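Local structure of putative phosphosugar isomerase (Silicibacter pomeroyi DSS-3, 3FJ1) at residues Ser44-Val49 and Arg92-Ala97; Leu67-Pro72 and Met165-Trp170. The protein is of unknown function but carries two SIS domains and may bind phosphorylated sugars, perhaps acting as an isomerase or aminotransferase. One frame throughout, in Å; residues are numbered along the deposited sequence. Where two conformers were deposited one is given.

Contact 1 of 2, residues Ser44-Val49 and Arg92-Ala97; sequences SFVATV and RALCLA
S44 meets R92 where the two segments begin: S44 N donates to R92 O at 2.8 Å. The bond is rather bent, 146° at the hydrogen. From here the pairing is parallel and in step, from F45 beside A93 to V49 beside A97. L94 uses both backbone polar groups on this neighbour. Its N donates to F45 O at 2.9 Å, and its O accepts from A47 N at 2.8 Å. L96 repeats this two residues on. L96 N reaches A47 O at 2.7 Å, and this bond is nearly straight (169°). L96 O takes V49 N at 3.0 Å, tilted out of the carbonyl plane. The strands are the first and third in chain order of a five-stranded parallel sheet with order 2-1-3-4-5, the core of the N-terminal SIS domain. V46 and T48 bond the other way: V46 with P72 and A74, T48 with A74 and L76, in and just beside strand 73-75. In the conformer given, A93 CB lies over one face of the F45 ring, 3.7 Å from its centroid. V49 CG2 touches C95 SG at 3.5 Å; SG is anti to the C95 backbone N (chi1 178°), which carries it along the strand towards V49. M110 and T111 of helix 105-116 pack on V49. On the other face, V46 CG1 and L94 CD2 are 4.2 Å apart.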
loop_
_atom_site.group_PDB
_atom_site.type_symbol
_atom_site.label_atom_id
_atom_site.label_comp_id
_atom_site.label_asym_id
_atom_site.label_seq_id
_atom_site.Cartn_x
_atom_site.Cartn_y
_atom_site.Cartn_z
ATOM N N SER A 44 -12.280 19.072 5.119
ATOM C CA SER A 44 -12.039 19.014 3.687
ATOM C C SER A 44 -11.119 17.882 3.270
ATOM O O SER A 44 -10.841 17.724 2.103
ATOM C CB SER A 44 -11.452 20.326 3.200
ATOM O OG SER A 44 -10.315 20.690 3.952
ATOM N N PHE A 45 -10.671 17.094 4.225
ATOM C CA PHE A 45 -9.914 15.898 3.869
ATOM C C PHE A 45 -9.806 14.975 5.068
ATOM O O PHE A 45 -10.201 15.305 6.196
ATOM C CB PHE A 45 -8.541 16.166 3.212
ATOM C CG PHE A 45 -7.495 16.679 4.149
ATOM C CD1 PHE A 45 -7.428 18.018 4.462
ATOM C CD2 PHE A 45 -6.557 15.818 4.695
ATOM C CE1 PHE A 45 -6.436 18.512 5.330
ATOM C CE2 PHE A 45 -5.570 16.291 5.548
ATOM C CZ PHE A 45 -5.511 17.641 5.869
ATOM N N VAL A 46 -9.397 13.752 4.744
ATOM C CA VAL A 46 -9.341 12.669 5.718
ATOM C C VAL A 46 -7.937 12.066 5.768
ATOM O O VAL A 46 -7.311 11.876 4.723
ATOM C CB VAL A 46 -10.338 11.551 5.370
ATOM C CG1 VAL A 46 -10.309 10.458 6.444
ATOM C CG2 VAL A 46 -11.773 12.118 5.199
ATOM N N ALA A 47 -7.468 11.725 6.968
ATOM C CA ALA A 47 -6.217 10.996 7.142
ATOM C C ALA A 47 -6.549 9.707 7.866
ATOM O O ALA A 47 -7.427 9.705 8.719
ATOM C CB ALA A 47 -5.195 11.791 7.941
ATOM N N THR A 48 -5.932 8.597 7.482
ATOM C CA THR A 48 -6.157 7.336 8.179
ATOM C C THR A 48 -4.857 6.900 8.868
ATOM O O THR A 48 -3.752 7.199 8.404
ATOM C CB THR A 48 -6.687 6.191 7.289
ATOM O OG1 THR A 48 -5.727 5.913 6.260
ATOM C CG2 THR A 48 -8.094 6.540 6.668
ATOM N N VAL A 49 -5.028 6.207 9.990
ATOM C CA VAL A 49 -3.941 5.701 10.818
ATOM C C VAL A 49 -4.288 4.251 11.215
ATOM O O VAL A 49 -5.278 3.996 11.913
ATOM C CB VAL A 49 -3.712 6.530 12.108
ATOM C CG1 VAL A 49 -2.505 5.999 12.907
ATOM C CG2 VAL A 49 -3.533 8.013 11.751
ATOM N N ARG A 92 -8.720 21.282 9.625
ATOM C CA ARG A 92 -9.705 20.915 8.586
ATOM C C ARG A 92 -9.690 19.436 8.184
ATOM O O ARG A 92 -10.349 19.057 7.209
ATOM C CB ARG A 92 -9.535 21.739 7.287
ATOM C CG ARG A 92 -9.476 23.252 7.438
ATOM C CD ARG A 92 -10.789 23.846 7.897
ATOM N NE ARG A 92 -10.692 25.302 8.053
ATOM C CZ ARG A 92 -11.602 26.067 8.647
ATOM N NH1 ARG A 92 -12.713 25.541 9.162
ATOM N NH2 ARG A 92 -11.394 27.376 8.738
ATOM N N ALA A 93 -8.940 18.596 8.902
ATOM C CA ALA A 93 -8.897 17.174 8.578
ATOM C C ALA A 93 -9.651 16.343 9.617
ATOM O O ALA A 93 -9.683 16.703 10.805
ATOM C CB ALA A 93 -7.441 16.699 8.538
ATOM N N LEU A 94 -10.263 15.266 9.142
ATOM C CA LEU A 94 -10.743 14.166 9.995
ATOM C C LEU A 94 -9.562 13.197 10.027
ATOM O O LEU A 94 -9.029 12.830 8.961
ATOM C CB LEU A 94 -11.903 13.414 9.347
ATOM C CG LEU A 94 -12.289 12.012 9.881
ATOM C CD1 LEU A 94 -12.684 12.046 11.375
ATOM C CD2 LEU A 94 -13.459 11.370 9.119
ATOM N N CYS A 95 -9.134 12.774 11.203
ATOM C CA CYS A 95 -8.168 11.683 11.293
ATOM C C CYS A 95 -8.898 10.434 11.812
ATOM O O CYS A 95 -9.405 10.423 12.934
ATOM C CB CYS A 95 -6.999 12.025 12.191
ATOM S SG CYS A 95 -5.822 10.637 12.344
ATOM N N LEU A 96 -8.940 9.382 10.991
ATOM C CA LEU A 96 -9.628 8.170 11.343
ATOM C C LEU A 96 -8.596 7.095 11.718
ATOM O O LEU A 96 -7.817 6.692 10.863
ATOM C CB LEU A 96 -10.477 7.739 10.160
ATOM C CG LEU A 96 -11.447 6.629 10.413
ATOM C CD1 LEU A 96 -12.510 7.011 11.458
ATOM C CD2 LEU A 96 -12.082 6.261 9.074
ATOM N N ALA A 97 -8.588 6.687 12.983
ATOM C CA ALA A 97 -7.656 5.664 13.464
ATOM C C ALA A 97 -8.426 4.347 13.633
ATOM O O ALA A 97 -9.503 4.331 14.224
ATOM C CB ALA A 97 -7.017 6.085 14.764
#

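Contact 2 of 2, residues Leu67-Pro72 and Met165-Trp170; sequences LLLGLP and MLLADW
Helix packing over the sheet of the N-terminal SIS domain brings L68 and L69 against L167 and W170. Helix 53-69 ends here, and its last turn and the following loop lie beside helix 153-171. All the contact is apolar, and no hydrogen bond joins the two segments. L68 lies aslant L167, its CD1 3.8 Å from L167 CB. L69 carries the middle of the contact through a single methyl. Its CD1 sits over one face of the W170 indole, 3.8 Å from the centroid of the six-membered ring and 16° off the ring normal. This is a CH-pi contact, displaced towards the rim, with CE3 the nearest ring atom. The same methyl also touches L167 CD2, which lies beside the indole. L71 adds a second methyl: its CD1 comes obliquely to W170 CH2 at 3.3 Å, a tight approach. W170 reaches this far because its CG is anti to the backbone N (chi1 -180°), which extends the indole from its helix towards the loop. G70, with phi 71°, breaks the helix between L69 and L71, yet both leucines still point towards helix 153-171. L38 of helix 8-41 and P43 also pack on W170, while A64 and A65 of helix 53-69 touch L167. With only methyl, methylene and ring contacts across it, the join relies on close fit and burial of apolar surface, and the CH-pi contact of L69 CD1 adds a directional element.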
loop_
_atom_site.group_PDB
_atom_site.type_symbol
_atom_site.label_atom_id
_atom_site.label_comp_id
_atom_site.label_asym_id
_atom_site.label_seq_id
_atom_site.Cartn_x
_atom_site.Cartn_y
_atom_site.Cartn_z
ATOM N N LEU A 67 -15.761 8.069 -2.817
ATOM C CA LEU A 67 -16.964 7.855 -3.665
ATOM C C LEU A 67 -18.248 8.516 -3.129
ATOM O O LEU A 67 -19.061 9.031 -3.905
ATOM C CB LEU A 67 -17.197 6.360 -3.912
ATOM C CG LEU A 67 -16.061 5.602 -4.630
ATOM C CD1 LEU A 67 -16.378 4.118 -4.813
ATOM C CD2 LEU A 67 -15.702 6.233 -5.961
ATOM N N LEU A 68 -18.425 8.536 -1.814
ATOM C CA LEU A 68 -19.628 9.173 -1.192
ATOM C C LEU A 68 -19.560 10.681 -1.005
ATOM O O LEU A 68 -20.539 11.398 -1.229
ATOM C CB LEU A 68 -19.887 8.613 0.191
ATOM C CG LEU A 68 -20.529 7.278 0.316
ATOM C CD1 LEU A 68 -20.442 6.904 1.821
ATOM C CD2 LEU A 68 -22.007 7.247 -0.207
ATOM N N LEU A 69 -18.416 11.154 -0.545
ATOM C CA LEU A 69 -18.241 12.533 -0.152
ATOM C C LEU A 69 -17.259 13.334 -0.988
ATOM O O LEU A 69 -17.217 14.580 -0.897
ATOM C CB LEU A 69 -17.798 12.549 1.306
ATOM C CG LEU A 69 -18.809 12.016 2.323
ATOM C CD1 LEU A 69 -18.045 11.654 3.569
ATOM C CD2 LEU A 69 -19.908 13.025 2.590
ATOM N N GLY A 70 -16.476 12.640 -1.819
ATOM C CA GLY A 70 -15.447 13.283 -2.629
ATOM C C GLY A 70 -14.236 13.802 -1.833
ATOM O O GLY A 70 -13.433 14.581 -2.348
ATOM N N LEU A 71 -14.080 13.341 -0.598
ATOM C CA LEU A 71 -12.986 13.804 0.235
ATOM C C LEU A 71 -11.759 12.963 -0.019
ATOM O O LEU A 71 -11.839 11.744 0.002
ATOM C CB LEU A 71 -13.350 13.753 1.725
ATOM C CG LEU A 71 -14.452 14.725 2.176
ATOM C CD1 LEU A 71 -14.733 14.551 3.659
ATOM C CD2 LEU A 71 -14.080 16.181 1.872
ATOM N N PRO A 72 -10.625 13.618 -0.297
ATOM C CA PRO A 72 -9.382 12.876 -0.497
ATOM C C PRO A 72 -8.919 12.290 0.857
ATOM O O PRO A 72 -9.099 12.914 1.921
ATOM C CB PRO A 72 -8.436 13.937 -1.045
ATOM C CG PRO A 72 -8.964 15.213 -0.519
ATOM C CD PRO A 72 -10.434 15.070 -0.408
HETATM N N MSE A 165 -21.128 3.184 8.501
HETATM C CA MSE A 165 -22.262 3.823 9.238
HETATM C C MSE A 165 -21.971 5.310 9.412
HETATM O O MSE A 165 -22.828 6.155 9.178
HETATM C CB MSE A 165 -22.454 3.181 10.616
HETATM C CG MSE A 165 -23.082 1.790 10.592
HETATM SE SE MSE A 165 -22.937 0.935 12.356
HETATM C CE MSE A 165 -24.119 2.055 13.469
ATOM N N LEU A 166 -20.730 5.632 9.759
ATOM C CA LEU A 166 -20.343 7.021 9.994
ATOM C C LEU A 166 -20.446 7.793 8.703
ATOM O O LEU A 166 -21.061 8.853 8.653
ATOM C CB LEU A 166 -18.919 7.086 10.562
ATOM C CG LEU A 166 -18.319 8.448 10.923
ATOM C CD1 LEU A 166 -19.158 9.157 12.010
ATOM C CD2 LEU A 166 -16.827 8.257 11.356
ATOM N N LEU A 167 -19.878 7.235 7.633
ATOM C CA LEU A 167 -19.916 7.873 6.332
ATOM C C LEU A 167 -21.344 8.035 5.801
ATOM O O LEU A 167 -21.666 9.039 5.171
ATOM C CB LEU A 167 -19.072 7.085 5.330
ATOM C CG LEU A 167 -17.565 7.086 5.573
ATOM C CD1 LEU A 167 -16.849 6.150 4.591
ATOM C CD2 LEU A 167 -17.042 8.488 5.504
ATOM N N ALA A 168 -22.192 7.047 6.065
ATOM C CA ALA A 168 -23.551 7.068 5.599
ATOM C C ALA A 168 -24.357 8.148 6.360
ATOM O O ALA A 168 -25.147 8.861 5.746
ATOM C CB ALA A 168 -24.178 5.703 5.758
ATOM N N ASP A 169 -24.132 8.282 7.663
ATOM C CA ASP A 169 -24.835 9.317 8.450
ATOM C C ASP A 169 -24.303 10.702 8.035
ATOM O O ASP A 169 -25.050 11.672 7.917
ATOM C CB ASP A 169 -24.643 9.135 9.972
ATOM C CG ASP A 169 -25.580 8.084 10.604
ATOM O OD1 ASP A 169 -26.565 7.622 9.947
ATOM O OD2 ASP A 169 -25.315 7.704 11.790
ATOM N N TRP A 170 -22.993 10.796 7.826
ATOM C CA TRP A 170 -22.363 12.057 7.423
ATOM C C TRP A 170 -22.866 12.507 6.049
ATOM O O TRP A 170 -23.220 13.686 5.871
ATOM C CB TRP A 170 -20.842 11.884 7.515
ATOM C CG TRP A 170 -19.999 13.048 7.159
ATOM C CD1 TRP A 170 -20.372 14.331 6.973
ATOM C CD2 TRP A 170 -18.581 13.015 7.051
ATOM N NE1 TRP A 170 -19.270 15.105 6.674
ATOM C CE2 TRP A 170 -18.155 14.311 6.730
ATOM C CE3 TRP A 170 -17.631 11.998 7.171
ATOM C CZ2 TRP A 170 -16.807 14.625 6.531
ATOM C CZ3 TRP A 170 -16.285 12.324 6.975
ATOM C CH2 TRP A 170 -15.906 13.612 6.646
#

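Contact 1 and contact 2 lie in the same SIS domain, with centres about 12 Å apart. The chain runs from strand 45-49 into helix 53-69, so contact 1 leads directly towards contact 2. The loop of contact 2 then returns to the sheet: P72 O lies 3.0 Å from V46 N, a probable hydrogen bond. Side chains join them too: L94 CD2 of contact 1 packs on W170 CZ3 of contact 2 at 3.7 Å. The backbone S44 O also packs on L71 CD2 at 3.6 Å. Both contacts also reach the second subunit, where F45 packs on P72 of that subunit and L71 on its R89.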